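Local coordinates for putative carbohydrate binding protein (Pseudomonas aeruginosa, PDB 3QEC), which is of unestablished function but probably binds carbohydrates, with links to heparin and suramin binding, possible carbohydrate transport and biofilm formation, at residues P8-E12 against H13-A17. Residues are numbered along the deposited sequence; the frame is centred on the assembly and turned at random. Where two conformers were deposited one is given.
Sequences PDFPE and HEYAA
Phe10 and Tyr15 form an offset aromatic pair across the start of a short helix: their planes differ by only 9°, but the centroids lie 4.7 Å apart, and the rings are slid so far that they barely overlap. Phe10 CZ stands over one face of the tyrosine ring, displaced toward its rim, 3.5 Å from Tyr15 CD2. Phe10 gets there because its CG lies anti to the backbone N (chi1 -174°), carrying the ring forward along the chain toward the helix. Pro11, at the N-cap position, is buried: Glu14 lies along its ring, and Ser54 and Tyr55 of helix 54-63 also touch it. Pro11 CB lies 3.8 Å from Glu14 OE2, while Pro11 CG is 3.9 Å from the carboxylate carbon CD of Glu14.

The backbone bonds mark the first turn of the helix. Pro11 O receives two weak bonds, from Glu14 N at 3.1 Å and from Tyr15 N at 3.4 Å; the first regular i to i+4 bond follows, Ala16 N to Glu12 O at 2.9 Å with an N-H...O angle of 156°.

Outer partners fix the polar ends: Glu12 OE2 forms a salt bridge with Arg83, Glu14 OE1 a hydrogen bond with Ser54 N, and Tyr15 OH one with Thr53 OG1. Tyr55 meets the Phe10 ring edge-to-face. Helix 12-16, close to the N-terminus, thus sits against the beginning of helix 54-63, ahead of the chain's first strand, 24-33.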
ATOM      1  N   PRO A   8     -11.945  10.355 -10.165  1.00 71.71           N
ATOM      2  CA  PRO A   8     -12.686  10.178 -11.427  1.00 70.72           C
ATOM      3  C   PRO A   8     -13.788   9.123 -11.291  1.00 72.71           C
ATOM      4  O   PRO A   8     -13.835   8.414 -10.280  1.00 72.11           O
ATOM      5  CB  PRO A   8     -11.601   9.727 -12.408  1.00 70.75           C
ATOM      6  CG  PRO A   8     -10.563   9.108 -11.577  1.00 73.48           C
ATOM      7  CD  PRO A   8     -10.571   9.816 -10.270  1.00 70.33           C
ATOM      8  N   ASP A   9     -14.679   9.017 -12.289  1.00 68.48           N
ATOM      9  CA  ASP A   9     -15.714   7.979 -12.280  1.00 68.42           C
ATOM     10  C   ASP A   9     -15.043   6.599 -12.302  1.00 70.32           C
ATOM     11  O   ASP A   9     -13.985   6.444 -12.932  1.00 69.01           O
ATOM     12  CB  ASP A   9     -16.663   8.126 -13.487  1.00 71.59           C
ATOM     13  CG  ASP A   9     -17.529   9.374 -13.524  1.00 88.16           C
ATOM     14  OD1 ASP A   9     -17.880   9.900 -12.430  1.00 88.82           O
ATOM     15  OD2 ASP A   9     -17.923   9.786 -14.639  1.00 97.09           O
ATOM     16  N   PHE A  10     -15.627   5.617 -11.593  1.00 65.76           N
ATOM     17  CA  PHE A  10     -15.106   4.249 -11.546  1.00 63.05           C
ATOM     18  C   PHE A  10     -14.976   3.691 -12.987  1.00 66.92           C
ATOM     19  O   PHE A  10     -15.977   3.650 -13.705  1.00 66.83           O
ATOM     20  CB  PHE A  10     -15.998   3.349 -10.666  1.00 63.98           C
ATOM     21  CG  PHE A  10     -15.445   1.958 -10.457  1.00 62.84           C
ATOM     22  CD1 PHE A  10     -14.460   1.719  -9.506  1.00 63.39           C
ATOM     23  CD2 PHE A  10     -15.914   0.887 -11.209  1.00 63.34           C
ATOM     24  CE1 PHE A  10     -13.964   0.436  -9.306  1.00 63.07           C
ATOM     25  CE2 PHE A  10     -15.415  -0.396 -11.011  1.00 64.47           C
ATOM     26  CZ  PHE A  10     -14.450  -0.615 -10.055  1.00 62.05           C
ATOM     27  N   PRO A  11     -13.737   3.352 -13.443  1.00 63.75           N
ATOM     28  CA  PRO A  11     -13.550   2.890 -14.833  1.00 63.36           C
ATOM     29  C   PRO A  11     -13.734   1.376 -14.995  1.00 68.44           C
ATOM     30  O   PRO A  11     -12.782   0.599 -14.859  1.00 68.45           O
ATOM     31  CB  PRO A  11     -12.109   3.315 -15.138  1.00 64.03           C
ATOM     32  CG  PRO A  11     -11.423   3.355 -13.803  1.00 67.13           C
ATOM     33  CD  PRO A  11     -12.449   3.392 -12.718  1.00 63.60           C
ATOM     34  N   GLU A  12     -14.964   0.969 -15.301  1.00 66.00           N
ATOM     35  CA  GLU A  12     -15.376  -0.430 -15.463  1.00 64.95           C
ATOM     36  C   GLU A  12     -14.479  -1.192 -16.441  1.00 63.85           C
ATOM     37  O   GLU A  12     -14.019  -2.288 -16.080  1.00 62.53           O
ATOM     38  CB  GLU A  12     -16.844  -0.517 -15.903  1.00 67.92           C
ATOM     39  CG  GLU A  12     -17.832  -0.035 -14.845  1.00 85.15           C
ATOM     40  CD  GLU A  12     -19.272   0.233 -15.274  1.00117.05           C
ATOM     41  OE1 GLU A  12     -19.759  -0.428 -16.222  1.00106.39           O
ATOM     42  OE2 GLU A  12     -19.930   1.081 -14.623  1.00113.20           O
ATOM     43  N   HIS A  13     -14.202  -0.605 -17.649  1.00 57.06           N
ATOM     44  CA  HIS A  13     -13.373  -1.193 -18.694  0.50 55.13           C
ATOM     45  C   HIS A  13     -11.959  -1.570 -18.156  1.00 59.11           C
ATOM     46  O   HIS A  13     -11.424  -2.638 -18.489  1.00 59.70           O
ATOM     47  CB  HIS A  13     -13.302  -0.213 -19.888  0.50 55.26           C
ATOM     48  CG  HIS A  13     -12.871   1.183 -19.536  0.50 57.71           C
ATOM     49  ND1 HIS A  13     -13.741   2.084 -18.942  0.50 59.58           N
ATOM     50  CD2 HIS A  13     -11.677   1.790 -19.725  0.50 58.18           C
ATOM     51  CE1 HIS A  13     -13.042   3.191 -18.773  0.50 58.68           C
ATOM     52  NE2 HIS A  13     -11.801   3.066 -19.239  0.50 58.26           N
ATOM     53  N   GLU A  14     -11.355  -0.666 -17.364  1.00 55.37           N
ATOM     54  CA  GLU A  14     -10.012  -0.883 -16.818  1.00 53.65           C
ATOM     55  C   GLU A  14      -9.974  -2.114 -15.924  1.00 60.42           C
ATOM     56  O   GLU A  14      -9.021  -2.882 -16.016  1.00 62.34           O
ATOM     57  CB  GLU A  14      -9.524   0.351 -16.063  1.00 54.06           C
ATOM     58  CG  GLU A  14      -9.093   1.466 -16.995  1.00 51.66           C
ATOM     59  CD  GLU A  14      -8.546   2.692 -16.295  1.00 64.36           C
ATOM     60  OE1 GLU A  14      -7.856   2.526 -15.266  1.00 57.13           O
ATOM     61  OE2 GLU A  14      -8.768   3.816 -16.799  1.00 61.11           O
ATOM     62  N   TYR A  15     -11.025  -2.332 -15.100  1.00 55.93           N
ATOM     63  CA  TYR A  15     -11.111  -3.491 -14.216  1.00 54.45           C
ATOM     64  C   TYR A  15     -11.456  -4.772 -15.014  1.00 59.53           C
ATOM     65  O   TYR A  15     -10.890  -5.832 -14.728  1.00 60.99           O
ATOM     66  CB  TYR A  15     -12.111  -3.224 -13.067  1.00 54.84           C
ATOM     67  CG  TYR A  15     -11.510  -2.319 -12.005  1.00 54.59           C
ATOM     68  CD1 TYR A  15     -10.692  -2.837 -11.003  1.00 55.11           C
ATOM     69  CD2 TYR A  15     -11.664  -0.934 -12.070  1.00 55.23           C
ATOM     70  CE1 TYR A  15     -10.063  -2.004 -10.077  1.00 55.17           C
ATOM     71  CE2 TYR A  15     -11.046  -0.089 -11.144  1.00 55.36           C
ATOM     72  CZ  TYR A  15     -10.253  -0.631 -10.142  1.00 61.90           C
ATOM     73  OH  TYR A  15      -9.634   0.176  -9.215  1.00 58.22           O
ATOM     74  N   ALA A  16     -12.324  -4.666 -16.043  1.00 54.75           N
ATOM     75  CA  ALA A  16     -12.739  -5.788 -16.897  1.00 53.58           C
ATOM     76  C   ALA A  16     -11.551  -6.384 -17.687  1.00 57.15           C
ATOM     77  O   ALA A  16     -11.456  -7.606 -17.817  1.00 58.19           O
ATOM     78  CB  ALA A  16     -13.829  -5.338 -17.856  1.00 54.70           C
ATOM     79  N   ALA A  17     -10.628  -5.535 -18.154  1.00 51.84           N
ATOM     80  CA  ALA A  17      -9.444  -5.952 -18.913  1.00 49.88           C
ATOM     81  C   ALA A  17      -8.394  -6.674 -18.040  1.00 53.49           C
ATOM     82  O   ALA A  17      -7.485  -7.286 -18.591  1.00 54.38           O
ATOM     83  CB  ALA A  17      -8.810  -4.742 -19.598  1.00 49.64           C
TER